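Local coordinates for protein flavin-dependent monooxygenase, oxygenase subunit HsaA (Rhodococcus sp., PDB 2RFQ) that catalyses the FMNH2-dependent ortho-hydroxylation of the steroid intermediate 3-HSA to 3,4-DHSA during cholesterol catabolism, working with a separate reductase component, at residues A[185-190]-A[359-364]; A[243-248]-A[332-337]. One frame throughout, in Å; residues are numbered along the deposited sequence.

Contact 1: A[185-190]-A[359-364]; sequences VGLRGT and WRDAHA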
ATOM      1  N   VAL A 185       8.667  13.582 -20.434  1.00  8.19           N
ATOM      2  CA  VAL A 185       7.460  12.742 -20.564  1.00  7.96           C
ATOM      3  C   VAL A 185       6.177  13.415 -20.009  1.00  8.12           C
ATOM      4  O   VAL A 185       5.055  13.043 -20.353  1.00  8.38           O
ATOM      5  CB  VAL A 185       7.689  11.372 -19.863  1.00  8.70           C
ATOM      6  CG1 VAL A 185       7.802  11.565 -18.332  1.00  9.03           C
ATOM      7  CG2 VAL A 185       6.591  10.321 -20.222  1.00  8.38           C
ATOM      8  N   GLY A 186       6.360  14.396 -19.145  1.00  8.00           N
ATOM      9  CA  GLY A 186       5.218  15.165 -18.593  1.00  8.07           C
ATOM     10  C   GLY A 186       5.603  16.599 -18.290  1.00  7.18           C
ATOM     11  O   GLY A 186       6.791  16.964 -18.298  1.00  6.89           O
ATOM     12  N   LEU A 187       4.592  17.414 -17.979  1.00  6.75           N
ATOM     13  CA  LEU A 187       4.781  18.875 -17.844  1.00  6.45           C
ATOM     14  C   LEU A 187       5.481  19.441 -19.089  1.00  7.32           C
ATOM     15  O   LEU A 187       6.230  20.420 -19.023  1.00  7.97           O
ATOM     16  CB  LEU A 187       5.556  19.250 -16.553  1.00  7.34           C
ATOM     17  CG  LEU A 187       4.738  19.077 -15.258  1.00  7.66           C
ATOM     18  CD1 LEU A 187       5.675  19.394 -14.047  1.00  7.94           C
ATOM     19  CD2 LEU A 187       3.485  19.992 -15.283  1.00  9.65           C
ATOM     20  N   ARG A 188       5.187  18.842 -20.239  1.00  8.21           N
ATOM     21  CA  ARG A 188       5.795  19.274 -21.512  1.00  8.27           C
ATOM     22  C   ARG A 188       5.501  20.755 -21.791  1.00  8.05           C
ATOM     23  O   ARG A 188       6.374  21.512 -22.247  1.00  9.42           O
ATOM     24  CB  ARG A 188       5.273  18.412 -22.661  1.00  9.57           C
ATOM     25  CG  ARG A 188       5.795  17.010 -22.555  1.00  9.13           C
ATOM     26  CD  ARG A 188       5.158  16.089 -23.607  1.00 14.26           C
ATOM     27  NE  ARG A 188       5.870  14.823 -23.659  1.00 20.51           N
ATOM     28  CZ  ARG A 188       5.395  13.709 -24.212  1.00 24.77           C
ATOM     29  NH1 ARG A 188       4.157  13.677 -24.731  1.00 22.20           N
ATOM     30  NH2 ARG A 188       6.163  12.621 -24.241  1.00 26.59           N
ATOM     31  N   GLY A 189       4.284  21.183 -21.470  1.00  7.44           N
ATOM     32  CA  GLY A 189       3.872  22.568 -21.727  1.00  7.94           C
ATOM     33  C   GLY A 189       4.602  23.629 -20.919  1.00  8.71           C
ATOM     34  O   GLY A 189       4.503  24.813 -21.236  1.00  9.41           O
ATOM     35  N   THR A 190       5.325  23.222 -19.860  1.00  7.57           N
ATOM     36  CA  THR A 190       5.917  24.218 -18.974  1.00  8.01           C
ATOM     37  C   THR A 190       7.090  24.973 -19.606  1.00  8.61           C
ATOM     38  O   THR A 190       7.436  26.053 -19.129  1.00 10.06           O
ATOM     39  CB  THR A 190       6.345  23.622 -17.599  1.00  7.25           C
ATOM     40  OG1 THR A 190       7.371  22.639 -17.805  1.00  8.16           O
ATOM     41  CG2 THR A 190       5.118  22.987 -16.911  1.00  7.72           C
ATOM     42  N   TRP A 359      -1.908  12.487 -15.443  1.00  6.76           N
ATOM     43  CA  TRP A 359      -1.079  11.386 -14.912  1.00  7.03           C
ATOM     44  C   TRP A 359       0.397  11.650 -15.198  1.00  6.52           C
ATOM     45  O   TRP A 359       1.211  11.675 -14.276  1.00  6.37           O
ATOM     46  CB  TRP A 359      -1.581  10.049 -15.520  1.00  7.01           C
ATOM     47  CG  TRP A 359      -0.825   8.820 -15.124  1.00  5.88           C
ATOM     48  CD1 TRP A 359      -0.727   8.252 -13.869  1.00  7.91           C
ATOM     49  CD2 TRP A 359      -0.049   8.008 -15.998  1.00  7.59           C
ATOM     50  NE1 TRP A 359       0.070   7.116 -13.924  1.00  8.21           N
ATOM     51  CE2 TRP A 359       0.497   6.945 -15.217  1.00  7.98           C
ATOM     52  CE3 TRP A 359       0.238   8.068 -17.369  1.00  8.37           C
ATOM     53  CZ2 TRP A 359       1.297   5.931 -15.785  1.00  9.48           C
ATOM     54  CZ3 TRP A 359       1.048   7.059 -17.932  1.00  9.53           C
ATOM     55  CH2 TRP A 359       1.576   6.033 -17.140  1.00  9.12           C
ATOM     56  N   ARG A 360       0.743  11.891 -16.465  1.00  6.66           N
ATOM     57  CA  ARG A 360       2.147  12.172 -16.801  1.00  5.86           C
ATOM     58  C   ARG A 360       2.639  13.444 -16.150  1.00  5.95           C
ATOM     59  O   ARG A 360       3.775  13.511 -15.639  1.00  6.19           O
ATOM     60  CB  ARG A 360       2.313  12.264 -18.308  1.00  6.21           C
ATOM     61  CG  ARG A 360       2.190  10.873 -18.974  1.00  7.40           C
ATOM     62  CD  ARG A 360       2.379  10.974 -20.494  1.00  8.07           C
ATOM     63  NE  ARG A 360       1.276  11.685 -21.151  1.00  8.46           N
ATOM     64  CZ  ARG A 360       1.316  12.948 -21.579  1.00  8.06           C
ATOM     65  NH1 ARG A 360       2.409  13.701 -21.423  1.00  9.13           N
ATOM     66  NH2 ARG A 360       0.247  13.476 -22.158  1.00 10.29           N
ATOM     67  N   ASP A 361       1.773  14.456 -16.154  1.00  6.89           N
ATOM     68  CA  ASP A 361       2.127  15.758 -15.562  1.00  6.29           C
ATOM     69  C   ASP A 361       2.460  15.667 -14.059  1.00  6.80           C
ATOM     70  O   ASP A 361       3.440  16.275 -13.595  1.00  7.19           O
ATOM     71  CB  ASP A 361       0.993  16.754 -15.794  1.00  7.84           C
ATOM     72  CG  ASP A 361       0.935  17.273 -17.232  1.00  8.08           C
ATOM     73  OD1 ASP A 361       1.820  16.973 -18.062  1.00  7.06           O
ATOM     74  OD2 ASP A 361      -0.054  17.980 -17.560  1.00  8.15           O
ATOM     75  N   ALA A 362       1.624  14.939 -13.314  1.00  6.35           N
ATOM     76  CA  ALA A 362       1.829  14.789 -11.851  1.00  6.92           C
ATOM     77  C   ALA A 362       3.111  14.021 -11.591  1.00  7.31           C
ATOM     78  O   ALA A 362       3.898  14.384 -10.710  1.00  7.07           O
ATOM     79  CB  ALA A 362       0.617  14.099 -11.194  1.00  7.18           C
ATOM     80  N   HIS A 363       3.360  12.978 -12.389  1.00  6.28           N
ATOM     81  CA  HIS A 363       4.586  12.207 -12.184  1.00  7.27           C
ATOM     82  C   HIS A 363       5.832  13.007 -12.535  1.00  7.36           C
ATOM     83  O   HIS A 363       6.913  12.813 -11.949  1.00  7.96           O
ATOM     84  CB  HIS A 363       4.513  10.878 -12.938  1.00  7.13           C
ATOM     85  CG  HIS A 363       3.691   9.861 -12.232  1.00  7.62           C
ATOM     86  ND1 HIS A 363       4.205   9.051 -11.235  1.00  7.78           N
ATOM     87  CD2 HIS A 363       2.372   9.565 -12.323  1.00  8.24           C
ATOM     88  CE1 HIS A 363       3.240   8.276 -10.766  1.00  8.82           C
ATOM     89  NE2 HIS A 363       2.117   8.574 -11.401  1.00  7.11           N
ATOM     90  N   ALA A 364       5.675  13.980 -13.433  1.00  6.13           N
ATOM     91  CA  ALA A 364       6.799  14.832 -13.761  1.00  6.54           C
ATOM     92  C   ALA A 364       7.029  15.828 -12.634  1.00  6.71           C
ATOM     93  O   ALA A 364       8.179  16.051 -12.226  1.00  7.19           O
ATOM     94  CB  ALA A 364       6.585  15.551 -15.087  1.00  6.85           C
TER
HETATM   95  O   HOH W   1       2.923  17.049 -20.558  1.00  9.92           O
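Arg-360 reaches from its helix to the loop 185-190, where its NH1 donates to Val-185 O at 2.9 Å. The bond is nearly straight (163° at the hydrogen), and the oxygen lies in the guanidinium plane, at its edge. A bend at chi3 (-68°) turns the guanidinium back to this carbonyl, whose oxygen CD also touches at 3.4 Å, while Glu-31 makes a salt bridge with the same NH1 and Gln-356 takes NE. Shortened to an alanine, this position is likely to leave Val-185 O without this donor and Glu-31 without its cationic mate. Arg-188 NH1 lies 3.7 Å from Arg-360 NH1, a like-charge approach probably eased by Glu-31; Arg-188 NE is hydrogen-bonded to Val-184 O. Asp-361 OD1 accepts a hydrogen bond from Leu-187 N at 2.8 Å, from above the carboxylate plane, and another from water 1, which itself accepts one from Arg-188 N. Gly-186 suits its place because a CB would run into Arg-360 O. Ala-364 has nothing beyond CB, so the helix can approach with that atom 3.5 Å from Gly-186 C. Leu-187 also packs on Trp-84 of helix 80-96, a probable FMN-site residue. The contact seats a beta-domain loop on helix 354-365 of the acyl-CoA dehydrogenase fold.

Contact 2: A[243-248]-A[332-337]; sequences APIVGM and RAISSI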
ATOM      1  N   ALA A 243       1.017  22.435  -4.484  1.00  6.41           N
ATOM      2  CA  ALA A 243      -0.345  22.934  -4.804  1.00  6.56           C
ATOM      3  C   ALA A 243      -0.799  22.627  -6.240  1.00  6.46           C
ATOM      4  O   ALA A 243      -1.933  22.169  -6.433  1.00  6.16           O
ATOM      5  CB  ALA A 243      -0.466  24.435  -4.480  1.00  6.52           C
ATOM      6  N   PRO A 244       0.062  22.852  -7.254  1.00  6.29           N
ATOM      7  CA  PRO A 244      -0.383  22.524  -8.625  1.00  5.98           C
ATOM      8  C   PRO A 244      -0.590  21.020  -8.824  1.00  6.43           C
ATOM      9  O   PRO A 244      -1.475  20.626  -9.547  1.00  6.71           O
ATOM     10  CB  PRO A 244       0.723  23.094  -9.530  1.00  6.48           C
ATOM     11  CG  PRO A 244       1.926  23.280  -8.636  1.00  7.11           C
ATOM     12  CD  PRO A 244       1.423  23.436  -7.228  1.00  6.52           C
ATOM     13  N   ILE A 245       0.197  20.189  -8.141  1.00  5.94           N
ATOM     14  CA  ILE A 245       0.011  18.740  -8.277  1.00  6.54           C
ATOM     15  C   ILE A 245      -1.315  18.322  -7.649  1.00  6.77           C
ATOM     16  O   ILE A 245      -2.062  17.523  -8.231  1.00  6.79           O
ATOM     17  CB  ILE A 245       1.203  17.971  -7.733  1.00  6.48           C
ATOM     18  CG1 ILE A 245       2.464  18.376  -8.520  1.00  6.51           C
ATOM     19  CG2 ILE A 245       0.951  16.473  -7.832  1.00  6.94           C
ATOM     20  CD1 ILE A 245       3.798  17.833  -7.903  1.00  8.01           C
ATOM     21  N   VAL A 246      -1.609  18.858  -6.458  1.00  6.46           N
ATOM     22  CA  VAL A 246      -2.942  18.684  -5.872  1.00  6.92           C
ATOM     23  C   VAL A 246      -4.051  19.137  -6.859  1.00  6.43           C
ATOM     24  O   VAL A 246      -5.022  18.418  -7.091  1.00  6.56           O
ATOM     25  CB  VAL A 246      -3.058  19.377  -4.496  1.00  7.74           C
ATOM     26  CG1 VAL A 246      -4.494  19.272  -3.958  1.00  9.19           C
ATOM     27  CG2 VAL A 246      -2.059  18.716  -3.529  1.00  8.03           C
ATOM     28  N   GLY A 247      -3.894  20.319  -7.449  1.00  6.00           N
ATOM     29  CA  GLY A 247      -4.857  20.813  -8.451  1.00  6.31           C
ATOM     30  C   GLY A 247      -5.006  19.858  -9.641  1.00  6.90           C
ATOM     31  O   GLY A 247      -6.128  19.624 -10.105  1.00  6.52           O
HETATM   32  N   MSE A 248      -3.891  19.310 -10.122  1.00  6.94           N
HETATM   33  CA  MSE A 248      -3.922  18.305 -11.194  1.00  7.92           C
HETATM   34  C   MSE A 248      -4.799  17.116 -10.783  1.00  6.85           C
HETATM   35  O   MSE A 248      -5.566  16.587 -11.606  1.00  7.52           O
HETATM   36  CB  MSE A 248      -2.501  17.854 -11.560  1.00  7.22           C
HETATM   37  CG  MSE A 248      -1.743  18.937 -12.307  1.00  7.02           C
HETATM   38 SE   MSE A 248       0.106  18.252 -12.517  1.00 13.92          SE
HETATM   39  CE  MSE A 248       1.113  19.914 -12.119  1.00  8.40           C
ATOM     40  N   ARG A 332      -0.144  11.878  -1.984  1.00  6.92           N
ATOM     41  CA  ARG A 332      -1.574  11.531  -1.996  1.00  6.25           C
ATOM     42  C   ARG A 332      -2.205  11.878  -3.356  1.00  7.06           C
ATOM     43  O   ARG A 332      -3.030  11.134  -3.890  1.00  7.19           O
ATOM     44  CB  ARG A 332      -2.322  12.296  -0.901  1.00  6.60           C
ATOM     45  CG  ARG A 332      -1.922  11.912   0.540  1.00  4.60           C
ATOM     46  CD  ARG A 332      -2.912  12.544   1.528  1.00  6.13           C
ATOM     47  NE  ARG A 332      -2.261  12.863   2.804  1.00  5.83           N
ATOM     48  CZ  ARG A 332      -2.104  12.013   3.826  1.00  8.44           C
ATOM     49  NH1 ARG A 332      -1.511  12.423   4.946  1.00 10.37           N
ATOM     50  NH2 ARG A 332      -2.498  10.749   3.719  1.00  7.24           N
ATOM     51  N   ALA A 333      -1.837  13.038  -3.887  1.00  6.88           N
ATOM     52  CA  ALA A 333      -2.359  13.489  -5.181  1.00  7.69           C
ATOM     53  C   ALA A 333      -1.976  12.507  -6.288  1.00  7.84           C
ATOM     54  O   ALA A 333      -2.832  12.087  -7.091  1.00  8.37           O
ATOM     55  CB  ALA A 333      -1.890  14.894  -5.488  1.00  7.81           C
ATOM     56  N   ILE A 334      -0.708  12.118  -6.332  1.00  7.71           N
ATOM     57  CA  ILE A 334      -0.237  11.186  -7.376  1.00  9.39           C
ATOM     58  C   ILE A 334      -0.868   9.800  -7.195  1.00  9.26           C
ATOM     59  O   ILE A 334      -1.313   9.190  -8.169  1.00  9.34           O
ATOM     60  CB  ILE A 334       1.288  11.124  -7.394  1.00 10.24           C
ATOM     61  CG1 ILE A 334       1.823  12.504  -7.803  1.00 11.52           C
ATOM     62  CG2 ILE A 334       1.764  10.075  -8.383  1.00 11.40           C
ATOM     63  CD1 ILE A 334       3.299  12.717  -7.533  1.00 12.54           C
ATOM     64  N   SER A 335      -0.897   9.291  -5.962  1.00  9.21           N
ATOM     65  CA  SER A 335      -1.547   7.992  -5.711  1.00  9.91           C
ATOM     66  C   SER A 335      -2.998   7.986  -6.186  1.00  9.28           C
ATOM     67  O   SER A 335      -3.475   7.005  -6.768  1.00  8.87           O
ATOM     68  CB  SER A 335      -1.454   7.663  -4.230  1.00 10.80           C
ATOM     69  OG  SER A 335      -2.104   6.440  -3.910  1.00 15.63           O
ATOM     70  N   SER A 336      -3.693   9.099  -5.951  1.00  8.60           N
ATOM     71  CA  SER A 336      -5.093   9.230  -6.342  1.00  8.22           C
ATOM     72  C   SER A 336      -5.250   9.272  -7.857  1.00  8.07           C
ATOM     73  O   SER A 336      -6.131   8.596  -8.412  1.00  8.05           O
ATOM     74  CB  SER A 336      -5.665  10.470  -5.682  1.00  8.66           C
ATOM     75  OG  SER A 336      -5.590  10.286  -4.256  1.00  7.74           O
ATOM     76  N   ILE A 337      -4.392  10.035  -8.535  1.00  7.20           N
ATOM     77  CA  ILE A 337      -4.448  10.081 -10.014  1.00  7.70           C
ATOM     78  C   ILE A 337      -4.161   8.668 -10.552  1.00  7.51           C
ATOM     79  O   ILE A 337      -4.834   8.178 -11.487  1.00  7.59           O
ATOM     80  CB  ILE A 337      -3.431  11.090 -10.598  1.00  7.91           C
ATOM     81  CG1 ILE A 337      -3.861  12.504 -10.201  1.00  8.77           C
ATOM     82  CG2 ILE A 337      -3.386  10.967 -12.140  1.00  8.58           C
ATOM     83  CD1 ILE A 337      -2.776  13.513 -10.376  1.00  9.68           C
TER
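Ile-245 and Ala-333 bring two buried helices together, their segments inclined at 22° with axes 8.7 Å apart and running in the same direction. The path of the Ile-245 side chain explains much of the fit. Its CB branches two ways, and the first torsion (chi1 -60°) sets CG2 anti to the backbone N, which carries this methyl to the partner helix. There CG2 meets Ala-333 CB at 4.0 Å and also Ile-334 CG1 at 4.1 Å. The longer branch, CG1 and then CD1, continues extended and lies farther from 332-337; the side chain as a whole also packs on Trp-84 of helix 80-96. A beta-branched residue thus serves two neighbours at once.

Ala-333 points straight at the opposing helix, and its small methyl suits the approach: its CB rests 3.8 Å from Ile-245 O and 4.0 Å from Val-246 CA. Val-246 itself turns away, though its CG2 still grazes that methyl. One turn further on, Ile-337 extends CD1 to within 4.2 Å of Met-248 C, the selenomethionine side chain itself leading off toward helices 80-96 and 354-365. Helix 277-309 touches both segments from another side, as expected in the C-terminal helical bundle of the acyl-CoA dehydrogenase fold. No hydrogen bond or charge pair links the two segments, so their fit depends on the shape of aliphatic groups and on the exclusion of water, with no directional bond between them to fix the register.

How the contacts relate
From the N terminus, the chain passes the loop 185-190, between strands 177-179 and 193-198, then enters helix 233-266 with 243-248. It returns through helix 277-309 to helix 316-344, where 332-337 closes contact 2. Helix 354-365 follows, and 359-364 closes contact 1, so contact 2 is nested within the larger loop. The two adjoin in space: Ala-362 CB packs 3.5 Å from Ile-337 CD1, and His-363 lies on Ile-334, while Met-248 touches both Leu-187 and Asp-361. Helix 354-365 is therefore sandwiched between the loop from the beta domain and the bundle helices, and Trp-359 and His-363 carry it on to ring contacts with a second subunit.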